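PDB 3BAL: acetylacetone-cleaving enzyme from Acinetobacter johnsonii, which cleaves acetylacetone with one molecule of oxygen to give methylglyoxal and acetate, using one iron ion per subunit. Local coordinates for residues A60-A65 against G121-I126. Numbering follows the deposited sequence.
Sequences ASHIHA and GPLNFI. With ZN (zinc ion), chain E.
Just ahead of the strand, Pro122 O accepts Ala65 N almost head-on (3.1 Å), while the proline CG and CD rest against Ala65 CB. Leu123 points the same way as the metal-binding histidines. Its methyl CD2 sits over one face of the His64 ring, 3.7 Å from the centroid and displaced toward the rim, and so backs a ligand whose NE2 holds zinc at 2.1 Å; zinc is the ion in this crystal, in a site that probably carries iron in the working enzyme. Asn124 makes the hydrogen-bonded pair with Ile63, N to Ile63 O at 2.9 Å and O from Ile63 N at 2.8 Å. Phe125 returns to the metal side, its side chain beside that of His62, the rings oblique at 45°, with His62 CB over one phenyl face. His62 CG lies between its backbone N and carbonyl carbon (chi1 58°); NE2 binds zinc and ND1 donates in the ring plane to Ala60 O (2.8 Å, 170°), two bonds that together fix the ring's rotation. Ile126 N closes the run on Ser61 O, and a water joins that oxygen to Ile126 O. In this cupin jelly roll, strand 123-126 runs antiparallel to both its neighbours, 57-64 and 132-136; His104, from strand 103-104, which also pairs with 57-64, adds the third histidine.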
loop_
_atom_site.group_PDB
_atom_site.type_symbol
_atom_site.label_atom_id
_atom_site.label_comp_id
_atom_site.label_asym_id
_atom_site.label_seq_id
_atom_site.Cartn_x
_atom_site.Cartn_y
_atom_site.Cartn_z
ATOM N N ALA A 60 -25.072 -4.436 -5.240
ATOM C CA ALA A 60 -25.683 -3.125 -5.023
ATOM C C ALA A 60 -24.668 -2.050 -5.409
ATOM O O ALA A 60 -23.465 -2.319 -5.448
ATOM C CB ALA A 60 -26.081 -2.972 -3.567
ATOM N N SER A 61 -25.158 -0.843 -5.690
ATOM C CA SER A 61 -24.315 0.281 -6.097
ATOM C C SER A 61 -23.244 0.663 -5.082
ATOM O O SER A 61 -23.526 0.823 -3.895
ATOM C CB SER A 61 -25.179 1.513 -6.387
ATOM O OG SER A 61 -26.065 1.265 -7.463
ATOM N N HIS A 62 -22.013 0.835 -5.555
ATOM C CA HIS A 62 -20.926 1.192 -4.663
ATOM C C HIS A 62 -19.773 1.881 -5.374
ATOM O O HIS A 62 -19.655 1.844 -6.601
ATOM C CB HIS A 62 -20.385 -0.051 -3.973
ATOM C CG HIS A 62 -19.888 -1.097 -4.923
ATOM N ND1 HIS A 62 -20.727 -1.990 -5.556
ATOM C CD2 HIS A 62 -18.639 -1.370 -5.375
ATOM C CE1 HIS A 62 -20.017 -2.767 -6.358
ATOM N NE2 HIS A 62 -18.747 -2.412 -6.266
ATOM N N ILE A 63 -18.914 2.495 -4.572
ATOM C CA ILE A 63 -17.737 3.192 -5.062
ATOM C C ILE A 63 -16.505 2.565 -4.400
ATOM O O ILE A 63 -16.521 2.277 -3.201
ATOM C CB ILE A 63 -17.791 4.691 -4.686
ATOM C CG1 ILE A 63 -18.976 5.361 -5.383
ATOM C CG2 ILE A 63 -16.478 5.366 -5.057
ATOM C CD1 ILE A 63 -19.202 6.801 -4.984
ATOM N N HIS A 64 -15.455 2.336 -5.187
ATOM C CA HIS A 64 -14.204 1.779 -4.671
ATOM C C HIS A 64 -13.351 2.918 -4.123
ATOM O O HIS A 64 -12.947 3.818 -4.862
ATOM C CB HIS A 64 -13.437 1.057 -5.782
ATOM C CG HIS A 64 -14.023 -0.268 -6.144
ATOM N ND1 HIS A 64 -13.461 -1.464 -5.748
ATOM C CD2 HIS A 64 -15.166 -0.586 -6.797
ATOM C CE1 HIS A 64 -14.236 -2.463 -6.138
ATOM N NE2 HIS A 64 -15.276 -1.956 -6.777
ATOM N N ALA A 65 -13.093 2.889 -2.819
ATOM C CA ALA A 65 -12.291 3.931 -2.189
ATOM C C ALA A 65 -10.815 3.821 -2.596
ATOM O O ALA A 65 -10.091 4.821 -2.616
ATOM C CB ALA A 65 -12.432 3.836 -0.675
ATOM N N GLY A 121 -8.698 -0.818 0.907
ATOM C CA GLY A 121 -9.667 0.139 1.401
ATOM C C GLY A 121 -11.083 -0.407 1.321
ATOM O O GLY A 121 -11.295 -1.551 0.913
ATOM N N PRO A 122 -12.084 0.404 1.692
ATOM C CA PRO A 122 -13.493 -0.003 1.671
ATOM C C PRO A 122 -14.266 0.210 0.374
ATOM O O PRO A 122 -13.822 0.914 -0.544
ATOM C CB PRO A 122 -14.094 0.832 2.794
ATOM C CG PRO A 122 -13.366 2.152 2.600
ATOM C CD PRO A 122 -11.924 1.701 2.384
ATOM N N LEU A 123 -15.438 -0.419 0.325
ATOM C CA LEU A 123 -16.358 -0.279 -0.791
ATOM C C LEU A 123 -17.513 0.501 -0.181
ATOM O O LEU A 123 -18.159 0.031 0.757
ATOM C CB LEU A 123 -16.860 -1.637 -1.280
ATOM C CG LEU A 123 -15.811 -2.617 -1.793
ATOM C CD1 LEU A 123 -16.526 -3.733 -2.533
ATOM C CD2 LEU A 123 -14.822 -1.918 -2.717
ATOM N N ASN A 124 -17.754 1.701 -0.692
ATOM C CA ASN A 124 -18.825 2.525 -0.165
ATOM C C ASN A 124 -20.128 2.335 -0.926
ATOM O O ASN A 124 -20.256 2.750 -2.079
ATOM C CB ASN A 124 -18.423 4.002 -0.187
ATOM C CG ASN A 124 -17.284 4.311 0.771
ATOM O OD1 ASN A 124 -17.066 3.596 1.751
ATOM N ND2 ASN A 124 -16.561 5.390 0.499
ATOM N N PHE A 125 -21.095 1.691 -0.284
ATOM C CA PHE A 125 -22.383 1.474 -0.929
ATOM C C PHE A 125 -23.203 2.744 -0.759
ATOM O O PHE A 125 -23.257 3.305 0.329
ATOM C CB PHE A 125 -23.074 0.248 -0.330
ATOM C CG PHE A 125 -22.392 -1.050 -0.691
ATOM C CD1 PHE A 125 -21.288 -1.497 0.034
ATOM C CD2 PHE A 125 -22.820 -1.794 -1.793
ATOM C CE1 PHE A 125 -20.613 -2.664 -0.333
ATOM C CE2 PHE A 125 -22.151 -2.963 -2.170
ATOM C CZ PHE A 125 -21.045 -3.398 -1.437
ATOM N N ILE A 126 -23.821 3.192 -1.850
ATOM C CA ILE A 126 -24.584 4.445 -1.874
ATOM C C ILE A 126 -26.067 4.327 -2.221
ATOM O O ILE A 126 -26.477 3.379 -2.896
ATOM C CB ILE A 126 -23.952 5.430 -2.894
ATOM C CG1 ILE A 126 -23.847 4.755 -4.273
ATOM C CG2 ILE A 126 -22.576 5.869 -2.407
ATOM C CD1 ILE A 126 -23.244 5.639 -5.384
HETATM ZN ZN ZN E . -16.969 -2.865 -7.553
HETATM O O HOH W 1 -26.293 0.770 -2.573
#